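TarM (Staphylococcus aureus subsp. aureus 21178, PDB 4X7R) belongs to the group 1 glycosyl transferase family and has the GT-B fold, in which two Rossmann-like domains face each other across a ligand-binding cleft. Local coordinates at residues V250-F256 and Q401-Q405; T283-D289 and K425-D430; H323-P329 and I354-V360. The protein carries 1 engineered substitution. One frame throughout, in Å; residues are numbered along the deposited sequence.

Contact 1: V250-F256 and Q401-Q405; sequences VNHHENF and QYEGQ. With 3YW ((2S)-2,3-dihydroxypropyl 2-acetamido-2-deoxy-alpha-D-glucopyranoside), chain F.
The ring of Tyr402 has Asn255 over one face and the ring of Phe256 at its edge. Tyr402 CG sits anti to the carbonyl carbon, chi1 -44°, which carries the ring toward segment 250-256. Asn255 OD1 lies above the rim, 3.4 Å from Tyr402 CG. Asn255 CA stands over the same face, 4.0 Å from the centroid of the Tyr402 ring, and makes a CH-pi contact. The two side chains run past each other in opposite directions, with amide and ring planes 38° apart. Asn255 OD1 accepts a hydrogen bond from Lys263. Asn251 ND2 comes to the Tyr402 edge near the ring plane and donates to Lys425 O. Phe256 turns its face to the Tyr402 edge in a T-shaped pair, planes at 87°. Tyr402 CE2 points at the centre of the Phe256 face, 4.1 Å from Phe256 CE1. Phe256 N donates to Tyr402 OH at 2.7 Å, a bent bond.

In this GT-B fold the contact spans the cleft. Segment 250-256 follows strand 243-247 of the seven-stranded parallel sheet. Segment 401-405 follows strand 395-398 of the six-stranded one. The first loop is held in shape by an Asx turn, in which Asn251 OD1 accepts from His253 N. The same oxygen takes His253 ND1 at 2.8 Å, on a lone pair and in the plane of the imidazole.

Toward the ligand, the backbones come close, with Val250 CA and Gly404 CA 4.0 Å apart. Glu403, Gly404 and Gln405 grip O3 of 3YW with three bonds. O3 donates to Glu403 OE1 at 2.7 Å and accepts from the backbone N of Gly404 and of Gln405. The other carboxylate oxygen of Glu403 is held by Ser400 and Lys331. From the facing loop, Val250 CG1 packs against 3YW O7 at 3.3 Å.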
loop_
_atom_site.group_PDB
_atom_site.type_symbol
_atom_site.label_atom_id
_atom_site.label_comp_id
_atom_site.label_asym_id
_atom_site.label_seq_id
_atom_site.Cartn_x
_atom_site.Cartn_y
_atom_site.Cartn_z
ATOM N N VAL A 250 11.667 -3.800 2.184
ATOM C CA VAL A 250 11.523 -5.167 2.722
ATOM C C VAL A 250 12.854 -5.919 2.817
ATOM O O VAL A 250 13.848 -5.526 2.213
ATOM C CB VAL A 250 10.516 -5.979 1.832
ATOM C CG1 VAL A 250 9.133 -5.307 1.748
ATOM C CG2 VAL A 250 11.067 -6.173 0.414
ATOM N N ASN A 251 12.823 -7.062 3.481
ATOM C CA ASN A 251 13.938 -7.980 3.468
ATOM C C ASN A 251 13.977 -8.486 1.994
ATOM O O ASN A 251 12.949 -8.924 1.454
ATOM C CB ASN A 251 13.699 -9.129 4.470
ATOM C CG ASN A 251 14.861 -10.085 4.596
ATOM O OD1 ASN A 251 15.565 -10.359 3.622
ATOM N ND2 ASN A 251 15.085 -10.634 5.791
ATOM N N HIS A 252 15.142 -8.327 1.327
ATOM C CA HIS A 252 15.333 -8.657 -0.084
ATOM C C HIS A 252 15.357 -10.175 -0.367
ATOM O O HIS A 252 15.340 -10.582 -1.528
ATOM C CB HIS A 252 16.581 -7.964 -0.622
ATOM C CG HIS A 252 17.831 -8.411 0.079
ATOM N ND1 HIS A 252 18.020 -8.180 1.442
ATOM C CD2 HIS A 252 18.904 -9.075 -0.408
ATOM C CE1 HIS A 252 19.187 -8.732 1.734
ATOM N NE2 HIS A 252 19.759 -9.280 0.650
ATOM N N HIS A 253 15.398 -11.012 0.668
ATOM C CA HIS A 253 15.346 -12.450 0.427
ATOM C C HIS A 253 13.884 -12.841 0.222
ATOM O O HIS A 253 12.973 -12.178 0.759
ATOM C CB HIS A 253 15.891 -13.258 1.615
ATOM C CG HIS A 253 17.320 -12.997 1.936
ATOM N ND1 HIS A 253 17.692 -11.968 2.807
ATOM C CD2 HIS A 253 18.424 -13.700 1.589
ATOM C CE1 HIS A 253 19.011 -12.048 2.923
ATOM N NE2 HIS A 253 19.499 -13.076 2.212
ATOM N N GLU A 254 13.663 -13.931 -0.532
ATOM C CA GLU A 254 12.331 -14.482 -0.739
ATOM C C GLU A 254 11.796 -14.995 0.602
ATOM O O GLU A 254 12.530 -15.617 1.387
ATOM C CB GLU A 254 12.349 -15.622 -1.774
ATOM C CG GLU A 254 12.221 -15.135 -3.207
ATOM C CD GLU A 254 10.819 -14.879 -3.724
ATOM O OE1 GLU A 254 10.051 -14.134 -3.074
ATOM O OE2 GLU A 254 10.507 -15.393 -4.820
ATOM N N ASN A 255 10.539 -14.645 0.884
ATOM C CA ASN A 255 9.821 -15.030 2.095
ATOM C C ASN A 255 9.499 -16.487 2.010
ATOM O O ASN A 255 9.270 -16.986 0.907
ATOM C CB ASN A 255 8.521 -14.241 2.216
ATOM C CG ASN A 255 8.722 -12.742 2.198
ATOM O OD1 ASN A 255 9.688 -12.201 2.756
ATOM N ND2 ASN A 255 7.785 -12.040 1.589
ATOM N N PHE A 256 9.481 -17.173 3.169
ATOM C CA PHE A 256 9.163 -18.607 3.297
ATOM C C PHE A 256 9.972 -19.470 2.313
ATOM O O PHE A 256 9.421 -20.314 1.610
ATOM C CB PHE A 256 7.638 -18.833 3.189
ATOM C CG PHE A 256 6.831 -17.918 4.078
ATOM C CD1 PHE A 256 6.861 -18.060 5.463
ATOM C CD2 PHE A 256 6.068 -16.895 3.537
ATOM C CE1 PHE A 256 6.129 -17.204 6.284
ATOM C CE2 PHE A 256 5.330 -16.045 4.359
ATOM C CZ PHE A 256 5.365 -16.207 5.728
ATOM N N GLN A 401 8.128 -12.575 10.569
ATOM C CA GLN A 401 9.338 -13.303 10.179
ATOM C C GLN A 401 10.235 -12.481 9.269
ATOM O O GLN A 401 11.408 -12.829 9.109
ATOM C CB GLN A 401 8.988 -14.651 9.512
ATOM C CG GLN A 401 8.402 -15.692 10.473
ATOM C CD GLN A 401 9.407 -16.513 11.228
ATOM O OE1 GLN A 401 10.577 -16.631 10.851
ATOM N NE2 GLN A 401 8.942 -17.167 12.281
ATOM N N TYR A 402 9.679 -11.449 8.607
ATOM C CA TYR A 402 10.471 -10.619 7.701
ATOM C C TYR A 402 10.030 -9.151 7.784
ATOM O O TYR A 402 8.832 -8.862 7.720
ATOM C CB TYR A 402 10.364 -11.104 6.229
ATOM C CG TYR A 402 10.469 -12.607 6.033
ATOM C CD1 TYR A 402 11.707 -13.224 5.856
ATOM C CD2 TYR A 402 9.332 -13.411 6.023
ATOM C CE1 TYR A 402 11.809 -14.606 5.680
ATOM C CE2 TYR A 402 9.425 -14.796 5.875
ATOM C CZ TYR A 402 10.665 -15.387 5.693
ATOM O OH TYR A 402 10.756 -16.747 5.549
ATOM N N GLU A 403 10.996 -8.230 7.892
ATOM C CA GLU A 403 10.729 -6.797 7.891
ATOM C C GLU A 403 11.889 -6.072 7.216
ATOM O O GLU A 403 13.014 -6.591 7.146
ATOM C CB GLU A 403 10.550 -6.229 9.333
ATOM C CG GLU A 403 9.356 -6.713 10.143
ATOM C CD GLU A 403 7.989 -6.342 9.596
ATOM O OE1 GLU A 403 7.894 -5.378 8.802
ATOM O OE2 GLU A 403 7.008 -7.027 9.963
ATOM N N GLY A 404 11.605 -4.858 6.793
ATOM C CA GLY A 404 12.589 -3.903 6.323
ATOM C C GLY A 404 13.025 -3.103 7.531
ATOM O O GLY A 404 14.209 -2.798 7.703
ATOM N N GLN A 405 12.059 -2.796 8.410
ATOM C CA GLN A 405 12.308 -2.050 9.664
ATOM C C GLN A 405 11.232 -2.325 10.722
ATOM O O GLN A 405 11.563 -2.776 11.805
ATOM C CB GLN A 405 12.453 -0.535 9.403
ATOM C CG GLN A 405 12.924 0.231 10.629
ATOM C CD GLN A 405 13.288 1.664 10.329
ATOM O OE1 GLN A 405 12.666 2.339 9.506
ATOM N NE2 GLN A 405 14.306 2.164 11.016
HETATM O O3A 3YW F . 5.911 -4.805 -0.179
HETATM C C4A 3YW F . 5.924 -2.285 2.595
HETATM C C5A 3YW F . 5.744 -3.612 1.899
HETATM O O5 3YW F . 7.899 -0.848 4.465
HETATM C C6A 3YW F . 6.178 -3.563 0.455
HETATM C C5 3YW F . 7.841 -0.311 5.793
HETATM C C6 3YW F . 8.143 1.164 5.673
HETATM C C4 3YW F . 8.813 -1.091 6.676
HETATM O O6 3YW F . 9.417 1.401 5.094
HETATM C C3 3YW F . 8.303 -2.524 6.797
HETATM O O4 3YW F . 8.870 -0.511 7.974
HETATM O O3 3YW F . 9.177 -3.328 7.589
HETATM O O7 3YW F . 8.872 -5.802 5.049
HETATM C C7 3YW F . 7.720 -5.584 5.412
HETATM C C8 3YW F . 6.765 -6.693 5.733
HETATM N N2 3YW F . 7.246 -4.346 5.554
HETATM C C2 3YW F . 8.072 -3.156 5.424
HETATM C C1 3YW F . 7.513 -2.214 4.342
HETATM O O1 3YW F . 6.169 -2.398 3.998
HETATM O O2 3YW F . 4.369 -3.991 1.979
#

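Contact 2: T283-D289 and K425-D430; sequences TEAQRLD and KYGPSD
Gln286 lies across the ring of Tyr426 at about a right angle. Its CB is centred over one face, 3.5 Å from the centroid of the Tyr426 ring, in a CH-pi contact only 7° off the ring normal. Gln286 CG goes anti to the backbone N, chi1 -171°, and the chain stays extended. The methylenes and the amide therefore follow the ring, with amide and ring planes 20° apart. The amide, against the CD2-CE2 side of the ring, is held by bonds of Gln286 NE2 to Val250 O and His252 ND1. Lys425 CB covers the opposite face of Tyr426, and a cis peptide bond joins these two residues.

The Lys425 chain then bends at its end and meets Asp289 from the opposite direction. Its NZ forms a salt bridge on the syn lone pair of Asp289 OD2, at 2.8 Å. The same oxygen lies at the edge of the Tyr426 ring, in its plane, and accepts from Tyr426 OH, though the modelled 2.5 Å is doubtfully short. The nearby Lys425 would probably favour the carboxylate form of Asp289.

The contact joins the two Rossmann-like domains of the GT-B fold. Helix 284-293 follows strand 278-281 of one parallel sheet, and segment 425-430 follows strand 419-422 of the other. Thr283 is the N-cap of that helix, where its OG1 accepts a weak bond from Gln286 N. Thr283 OG1 also packs on Tyr426 CB at 3.5 Å. Ala285 CB adds an apolar touch to Tyr426 CD1 at 4.0 Å.

Asp430 also faces the start of the helix. Asp430 OD2 rests 3.3 Å from Thr283 CG2. A water accepts from Ala285 N, 3.0 Å from the water oxygen, and donates to Asp430 OD1.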
loop_
_atom_site.group_PDB
_atom_site.type_symbol
_atom_site.label_atom_id
_atom_site.label_comp_id
_atom_site.label_asym_id
_atom_site.label_seq_id
_atom_site.Cartn_x
_atom_site.Cartn_y
_atom_site.Cartn_z
ATOM N N THR A 283 18.059 -0.384 7.249
ATOM C CA THR A 283 18.953 -0.704 8.378
ATOM C C THR A 283 20.366 -0.924 7.882
ATOM O O THR A 283 20.562 -1.187 6.692
ATOM C CB THR A 283 18.438 -1.944 9.188
ATOM O OG1 THR A 283 18.572 -3.090 8.391
ATOM C CG2 THR A 283 16.971 -1.818 9.646
ATOM N N GLU A 284 21.361 -0.772 8.784
ATOM C CA GLU A 284 22.777 -1.000 8.450
ATOM C C GLU A 284 23.021 -2.468 8.113
ATOM O O GLU A 284 23.808 -2.764 7.209
ATOM C CB GLU A 284 23.729 -0.563 9.602
ATOM C CG GLU A 284 23.646 0.930 9.954
ATOM C CD GLU A 284 24.116 1.939 8.914
ATOM O OE1 GLU A 284 24.764 1.527 7.921
ATOM O OE2 GLU A 284 23.812 3.146 9.081
ATOM N N ALA A 285 22.368 -3.384 8.838
ATOM C CA ALA A 285 22.559 -4.834 8.620
ATOM C C ALA A 285 22.160 -5.271 7.223
ATOM O O ALA A 285 22.909 -6.009 6.595
ATOM C CB ALA A 285 21.827 -5.646 9.693
ATOM N N GLN A 286 21.047 -4.745 6.687
ATOM C CA GLN A 286 20.645 -5.094 5.318
ATOM C C GLN A 286 21.654 -4.589 4.310
ATOM O O GLN A 286 21.921 -5.286 3.340
ATOM C CB GLN A 286 19.218 -4.564 4.983
ATOM C CG GLN A 286 18.680 -5.097 3.632
ATOM C CD GLN A 286 17.206 -4.846 3.383
ATOM O OE1 GLN A 286 16.584 -3.991 3.991
ATOM N NE2 GLN A 286 16.625 -5.570 2.440
ATOM N N ARG A 287 22.196 -3.368 4.509
ATOM C CA ARG A 287 23.195 -2.777 3.605
ATOM C C ARG A 287 24.440 -3.661 3.518
ATOM O O ARG A 287 24.909 -3.950 2.409
ATOM C CB ARG A 287 23.589 -1.359 4.070
ATOM C CG ARG A 287 24.731 -0.768 3.266
ATOM C CD ARG A 287 25.046 0.659 3.689
ATOM N NE ARG A 287 26.232 1.126 2.971
ATOM C CZ ARG A 287 27.471 0.935 3.406
ATOM N NH1 ARG A 287 27.690 0.313 4.564
ATOM N NH2 ARG A 287 28.502 1.363 2.690
ATOM N N LEU A 288 24.926 -4.138 4.668
ATOM C CA LEU A 288 26.088 -5.029 4.714
ATOM C C LEU A 288 25.796 -6.369 4.045
ATOM O O LEU A 288 26.637 -6.872 3.287
ATOM C CB LEU A 288 26.572 -5.232 6.174
ATOM C CG LEU A 288 27.025 -3.941 6.895
ATOM C CD1 LEU A 288 27.202 -4.175 8.377
ATOM C CD2 LEU A 288 28.307 -3.405 6.302
ATOM N N ASP A 289 24.598 -6.939 4.290
ATOM C CA ASP A 289 24.197 -8.210 3.662
ATOM C C ASP A 289 24.161 -8.059 2.151
ATOM O O ASP A 289 24.687 -8.900 1.443
ATOM C CB ASP A 289 22.822 -8.687 4.177
ATOM C CG ASP A 289 22.852 -9.179 5.605
ATOM O OD1 ASP A 289 23.957 -9.453 6.111
ATOM O OD2 ASP A 289 21.773 -9.348 6.191
ATOM N N LYS A 425 15.525 -10.514 10.698
ATOM C CA LYS A 425 16.075 -9.534 9.763
ATOM C C LYS A 425 14.868 -8.895 9.017
ATOM O O LYS A 425 14.083 -9.608 8.401
ATOM C CB LYS A 425 17.047 -10.201 8.761
ATOM C CG LYS A 425 18.446 -10.529 9.346
ATOM C CD LYS A 425 19.384 -11.052 8.225
ATOM C CE LYS A 425 20.816 -11.302 8.657
ATOM N NZ LYS A 425 21.606 -10.074 8.925
ATOM N N TYR A 426 14.709 -7.557 9.033
ATOM C CA TYR A 426 15.554 -6.558 9.682
ATOM C C TYR A 426 14.710 -5.628 10.515
ATOM O O TYR A 426 13.539 -5.407 10.195
ATOM C CB TYR A 426 16.229 -5.717 8.594
ATOM C CG TYR A 426 17.111 -6.525 7.681
ATOM C CD1 TYR A 426 18.399 -6.891 8.069
ATOM C CD2 TYR A 426 16.656 -6.945 6.431
ATOM C CE1 TYR A 426 19.209 -7.655 7.239
ATOM C CE2 TYR A 426 17.467 -7.705 5.583
ATOM C CZ TYR A 426 18.742 -8.065 5.999
ATOM O OH TYR A 426 19.566 -8.800 5.186
ATOM N N GLY A 427 15.324 -5.041 11.535
ATOM C CA GLY A 427 14.663 -4.029 12.334
ATOM C C GLY A 427 14.666 -4.208 13.830
ATOM O O GLY A 427 15.229 -3.350 14.512
ATOM N N PRO A 428 13.977 -5.240 14.399
ATOM C CA PRO A 428 13.844 -5.314 15.866
ATOM C C PRO A 428 15.083 -5.080 16.714
ATOM O O PRO A 428 15.016 -4.257 17.614
ATOM C CB PRO A 428 13.184 -6.679 16.103
ATOM C CG PRO A 428 12.399 -6.908 14.885
ATOM C CD PRO A 428 13.192 -6.314 13.748
ATOM N N SER A 429 16.219 -5.726 16.393
ATOM C CA SER A 429 17.463 -5.582 17.194
ATOM C C SER A 429 18.130 -4.216 17.050
ATOM O O SER A 429 19.017 -3.895 17.822
ATOM C CB SER A 429 18.443 -6.720 16.907
ATOM O OG SER A 429 18.763 -6.729 15.527
ATOM N N ASP A 430 17.702 -3.404 16.079
ATOM C CA ASP A 430 18.229 -2.047 15.943
ATOM C C ASP A 430 17.689 -1.182 17.060
ATOM O O ASP A 430 18.421 -0.337 17.588
ATOM C CB ASP A 430 17.788 -1.419 14.625
ATOM C CG ASP A 430 18.625 -1.780 13.433
ATOM O OD1 ASP A 430 19.428 -2.728 13.534
ATOM O OD2 ASP A 430 18.529 -1.080 12.421
HETATM O O HOH W 1 20.261 0.178 11.308
HETATM O O HOH W 2 21.284 -2.767 11.552
#

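Contact 3: H323-P329 and I354-V360; sequences HISRMVP and IYGEGSV. With UDP (uridine-5'-diphosphate), chain E; SGN (2-deoxy-6-O-sulfo-2-(sulfoamino)-alpha-D-glucopyranose), chain C; 3YW ((2S)-2,3-dihydroxypropyl 2-acetamido-2-deoxy-alpha-D-glucopyranoside), chain F.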
loop_
_atom_site.group_PDB
_atom_site.type_symbol
_atom_site.label_atom_id
_atom_site.label_comp_id
_atom_site.label_asym_id
_atom_site.label_seq_id
_atom_site.Cartn_x
_atom_site.Cartn_y
_atom_site.Cartn_z
ATOM N N HIS A 323 -1.642 -5.655 18.590
ATOM C CA HIS A 323 -1.009 -6.020 17.327
ATOM C C HIS A 323 -1.723 -5.257 16.216
ATOM O O HIS A 323 -2.902 -5.502 15.971
ATOM C CB HIS A 323 -1.050 -7.540 17.093
ATOM C CG HIS A 323 -0.279 -7.991 15.894
ATOM N ND1 HIS A 323 0.961 -8.573 16.015
ATOM C CD2 HIS A 323 -0.614 -7.953 14.586
ATOM C CE1 HIS A 323 1.356 -8.837 14.780
ATOM N NE2 HIS A 323 0.441 -8.474 13.888
ATOM N N ILE A 324 -1.020 -4.293 15.584
ATOM C CA ILE A 324 -1.546 -3.451 14.504
ATOM C C ILE A 324 -0.707 -3.677 13.252
ATOM O O ILE A 324 0.447 -3.244 13.214
ATOM C CB ILE A 324 -1.586 -1.933 14.893
ATOM C CG1 ILE A 324 -2.322 -1.672 16.234
ATOM C CG2 ILE A 324 -2.201 -1.099 13.768
ATOM C CD1 ILE A 324 -2.028 -0.258 16.852
ATOM N N SER A 325 -1.274 -4.346 12.224
ATOM C CA SER A 325 -0.568 -4.609 10.964
ATOM C C SER A 325 -1.513 -4.938 9.806
ATOM O O SER A 325 -2.724 -5.091 10.005
ATOM C CB SER A 325 0.406 -5.775 11.143
ATOM O OG SER A 325 -0.264 -7.027 11.155
ATOM N N ARG A 326 -0.929 -5.095 8.590
ATOM C CA ARG A 326 -1.608 -5.630 7.415
ATOM C C ARG A 326 -1.706 -7.123 7.793
ATOM O O ARG A 326 -0.725 -7.673 8.327
ATOM C CB ARG A 326 -0.718 -5.524 6.167
ATOM C CG ARG A 326 -0.547 -4.137 5.604
ATOM C CD ARG A 326 0.305 -4.173 4.336
ATOM N NE ARG A 326 1.679 -4.605 4.611
ATOM C CZ ARG A 326 2.301 -5.602 3.991
ATOM N NH1 ARG A 326 1.690 -6.276 3.027
ATOM N NH2 ARG A 326 3.543 -5.926 4.322
ATOM N N MET A 327 -2.876 -7.761 7.590
ATOM C CA MET A 327 -3.021 -9.173 7.976
ATOM C C MET A 327 -2.542 -10.058 6.837
ATOM O O MET A 327 -3.334 -10.538 6.027
ATOM C CB MET A 327 -4.446 -9.487 8.435
ATOM C CG MET A 327 -4.861 -8.689 9.636
ATOM S SD MET A 327 -6.199 -9.551 10.450
ATOM C CE MET A 327 -6.525 -8.470 11.760
ATOM N N VAL A 328 -1.214 -10.223 6.751
ATOM C CA VAL A 328 -0.553 -10.954 5.671
ATOM C C VAL A 328 0.326 -12.095 6.182
ATOM O O VAL A 328 0.756 -12.045 7.334
ATOM C CB VAL A 328 0.203 -10.007 4.678
ATOM C CG1 VAL A 328 -0.758 -9.131 3.888
ATOM C CG2 VAL A 328 1.286 -9.178 5.370
ATOM N N PRO A 329 0.621 -13.119 5.337
ATOM C CA PRO A 329 1.420 -14.267 5.804
ATOM C C PRO A 329 2.743 -13.981 6.515
ATOM O O PRO A 329 3.048 -14.679 7.471
ATOM C CB PRO A 329 1.639 -15.076 4.524
ATOM C CG PRO A 329 0.437 -14.793 3.705
ATOM C CD PRO A 329 0.149 -13.339 3.947
ATOM N N ILE A 354 -6.206 -7.452 17.894
ATOM C CA ILE A 354 -5.543 -7.533 16.603
ATOM C C ILE A 354 -6.250 -6.638 15.592
ATOM O O ILE A 354 -7.390 -6.912 15.215
ATOM C CB ILE A 354 -5.370 -9.011 16.123
ATOM C CG1 ILE A 354 -4.756 -9.906 17.239
ATOM C CG2 ILE A 354 -4.546 -9.081 14.829
ATOM C CD1 ILE A 354 -4.710 -11.390 16.948
ATOM N N TYR A 355 -5.565 -5.563 15.156
ATOM C CA TYR A 355 -6.085 -4.609 14.182
ATOM C C TYR A 355 -5.517 -4.837 12.799
ATOM O O TYR A 355 -4.360 -5.247 12.662
ATOM C CB TYR A 355 -5.795 -3.166 14.617
ATOM C CG TYR A 355 -6.630 -2.701 15.790
ATOM C CD1 TYR A 355 -6.213 -2.924 17.101
ATOM C CD2 TYR A 355 -7.829 -2.015 15.591
ATOM C CE1 TYR A 355 -6.967 -2.481 18.184
ATOM C CE2 TYR A 355 -8.590 -1.565 16.672
ATOM C CZ TYR A 355 -8.157 -1.810 17.964
ATOM O OH TYR A 355 -8.888 -1.371 19.033
ATOM N N GLY A 356 -6.323 -4.519 11.792
ATOM C CA GLY A 356 -5.945 -4.620 10.391
ATOM C C GLY A 356 -6.863 -5.500 9.576
ATOM O O GLY A 356 -7.836 -6.052 10.099
ATOM N N GLU A 357 -6.563 -5.612 8.277
ATOM C CA GLU A 357 -7.303 -6.431 7.307
ATOM C C GLU A 357 -6.290 -7.058 6.358
ATOM O O GLU A 357 -5.180 -6.534 6.202
ATOM C CB GLU A 357 -8.287 -5.586 6.496
ATOM C CG GLU A 357 -9.377 -4.919 7.314
ATOM C CD GLU A 357 -10.188 -3.916 6.536
ATOM O OE1 GLU A 357 -9.722 -3.434 5.474
ATOM O OE2 GLU A 357 -11.309 -3.604 6.998
ATOM N N GLY A 358 -6.673 -8.164 5.728
ATOM C CA GLY A 358 -5.800 -8.845 4.782
ATOM C C GLY A 358 -6.189 -10.274 4.501
ATOM O O GLY A 358 -7.114 -10.797 5.123
ATOM N N SER A 359 -5.450 -10.911 3.577
ATOM C CA SER A 359 -5.676 -12.269 3.073
ATOM C C SER A 359 -5.875 -13.376 4.108
ATOM O O SER A 359 -6.701 -14.255 3.874
ATOM C CB SER A 359 -4.613 -12.655 2.049
ATOM O OG SER A 359 -3.316 -12.698 2.618
ATOM N N VAL A 360 -5.153 -13.317 5.249
ATOM C CA VAL A 360 -5.201 -14.315 6.328
ATOM C C VAL A 360 -6.281 -14.077 7.408
ATOM O O VAL A 360 -6.464 -14.960 8.252
ATOM C CB VAL A 360 -3.801 -14.587 6.965
ATOM C CG1 VAL A 360 -2.748 -14.930 5.910
ATOM C CG2 VAL A 360 -3.342 -13.426 7.849
HETATM N N1 UDP E . -1.639 0.460 10.067
HETATM C C2 UDP E . -2.706 1.252 10.450
HETATM N N3 UDP E . -3.843 0.566 10.805
HETATM C C4 UDP E . -4.029 -0.799 10.796
HETATM C C5 UDP E . -2.895 -1.559 10.339
HETATM C C6 UDP E . -1.758 -0.922 9.997
HETATM O O2 UDP E . -2.654 2.474 10.475
HETATM O O4 UDP E . -5.112 -1.271 11.191
HETATM C "C1'" UDP E . -0.339 1.148 9.865
HETATM C "C2'" UDP E . 0.541 1.197 11.112
HETATM O "O2'" UDP E . 0.206 2.306 11.928
HETATM C "C3'" UDP E . 1.932 1.346 10.493
HETATM C "C4'" UDP E . 1.817 0.557 9.193
HETATM O "O4'" UDP E . 0.406 0.452 8.890
HETATM O "O3'" UDP E . 2.391 2.682 10.283
HETATM C "C5'" UDP E . 2.443 -0.814 9.229
HETATM O "O5'" UDP E . 3.874 -0.615 9.179
HETATM P PA UDP E . 4.981 -1.769 9.311
HETATM O O1A UDP E . 6.292 -1.222 8.894
HETATM O O2A UDP E . 5.019 -2.246 10.771
HETATM O O3A UDP E . 4.563 -2.955 8.382
HETATM P PB UDP E . 4.155 -3.040 6.833
HETATM O O1B UDP E . 4.975 -2.058 6.036
HETATM O O2B UDP E . 2.666 -2.723 6.656
HETATM O O3B UDP E . 4.458 -4.436 6.324
HETATM C C1 SGN C . 2.102 -4.993 -1.836
HETATM C C2 SGN C . 1.475 -5.906 -0.744
HETATM C C3 SGN C . 0.157 -5.304 -0.170
HETATM C C4 SGN C . 0.309 -3.814 0.198
HETATM C C5 SGN C . 0.993 -3.018 -0.941
HETATM C C6 SGN C . 1.219 -1.560 -0.550
HETATM N N2 SGN C . 1.249 -7.256 -1.283
HETATM O O3 SGN C . -0.249 -6.021 1.014
HETATM O O4 SGN C . -0.976 -3.232 0.494
HETATM O O5 SGN C . 2.274 -3.633 -1.328
HETATM O O6 SGN C . 2.026 -1.534 0.625
HETATM S S1 SGN C . 2.435 -8.377 -0.702
HETATM O O1S SGN C . 2.281 -8.545 0.812
HETATM O O2S SGN C . 3.857 -7.879 -1.024
HETATM O O3S SGN C . 2.181 -9.710 -1.422
HETATM S S2 SGN C . 1.529 -0.859 1.896
HETATM O O4S SGN C . 2.516 -1.243 3.009
HETATM O O5S SGN C . 0.123 -1.303 2.288
HETATM O O6S SGN C . 1.545 0.644 1.620
HETATM O O3A 3YW F . 5.911 -4.805 -0.179
HETATM C C4A 3YW F . 5.924 -2.285 2.595
HETATM C C5A 3YW F . 5.744 -3.612 1.899
HETATM O O5 3YW F . 7.899 -0.848 4.465
HETATM C C6A 3YW F . 6.178 -3.563 0.455
HETATM C C5 3YW F . 7.841 -0.311 5.793
HETATM C C6 3YW F . 8.143 1.164 5.673
HETATM C C4 3YW F . 8.813 -1.091 6.676
HETATM O O6 3YW F . 9.417 1.401 5.094
HETATM C C3 3YW F . 8.303 -2.524 6.797
HETATM O O4 3YW F . 8.870 -0.511 7.974
HETATM O O3 3YW F . 9.177 -3.328 7.589
HETATM O O7 3YW F . 8.872 -5.802 5.049
HETATM C C7 3YW F . 7.720 -5.584 5.412
HETATM C C8 3YW F . 6.765 -6.693 5.733
HETATM N N2 3YW F . 7.246 -4.346 5.554
HETATM C C2 3YW F . 8.072 -3.156 5.424
HETATM C C1 3YW F . 7.513 -2.214 4.342
HETATM O O1 3YW F . 6.169 -2.398 3.998
HETATM O O2 3YW F . 4.369 -3.991 1.979
#
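Met327 fills the tight part of this contact. Its chain extends beyond CG and lies along the backbone of Gly356 and Glu357. The methyl end reaches Ile354, with Met327 CE 3.7 Å from Ile354 CG2. Met327 CE also comes 3.2 Å from Gly356 O. The backbones here are closely laced. Tyr355 N donates to His323 O at 2.8 Å, and Ser325 N donates to Tyr355 O at 3.2 Å. Farther on, Met327 N donates to Glu357 O at 3.0 Å. Gly356 CA and Gly358 CA add CA-H...O contacts to Ser325 O and Met327 O.

The segments run from the last residues of neighbouring parallel strands 320-324 and 351-355 into the loops that follow. The strands are joined in a beta-alpha-beta crossover through helix 333-346. His323 and Ile354 share the face of the sheet packed against that helix. Ile324 and Tyr355 lie side by side on the other face, near helix 386-391. As in other Rossmann-like domains, the loops after the strands meet the nucleotide. Ile324 CG2 packs on the uracil of UDP, 3.5 Å from its C4.

The CB of Arg326 is directed away from segment 354-360, and its guanidinium lies among the ligands. A bend at chi3, -65°, sets that group between UDP and SGN. It has Val328 CG2 over one face and 3YW O2 over the other. At its edge, Arg326 NH2 donates to UDP O3B at 2.7 Å and NE to UDP O2B. NH1 donates to O3 and O1S of SGN.

The outer end is looser. Met327, the centre of an inverse gamma turn, offers its O to Val360 N in a weak bond of 3.4 Å. Val360 CG1 touches Pro329 CD. Pro329, Ser359 and Glu357 are exposed to solvent.

How the contacts relate
Contacts 1 and 2 are neighbours, with centres 11 Å apart. They are joined directly at the backbone, where Glu403 O lies 2.7 Å from Tyr426 N, a probable hydrogen bond. Along the chain their segments alternate, and both tie one Rossmann-like domain to the other. Contact 3 lies within the second domain and is nested in the loops that the other two close. It meets contact 1 through Phe256 CZ, 3.3 Å from Pro329 O, and its centre is 16 Å away. Both contacts touch 3YW, with UDP also held in contact 3. Contact 2 stays farther back, its nearest atoms about 11 Å from those of contact 3.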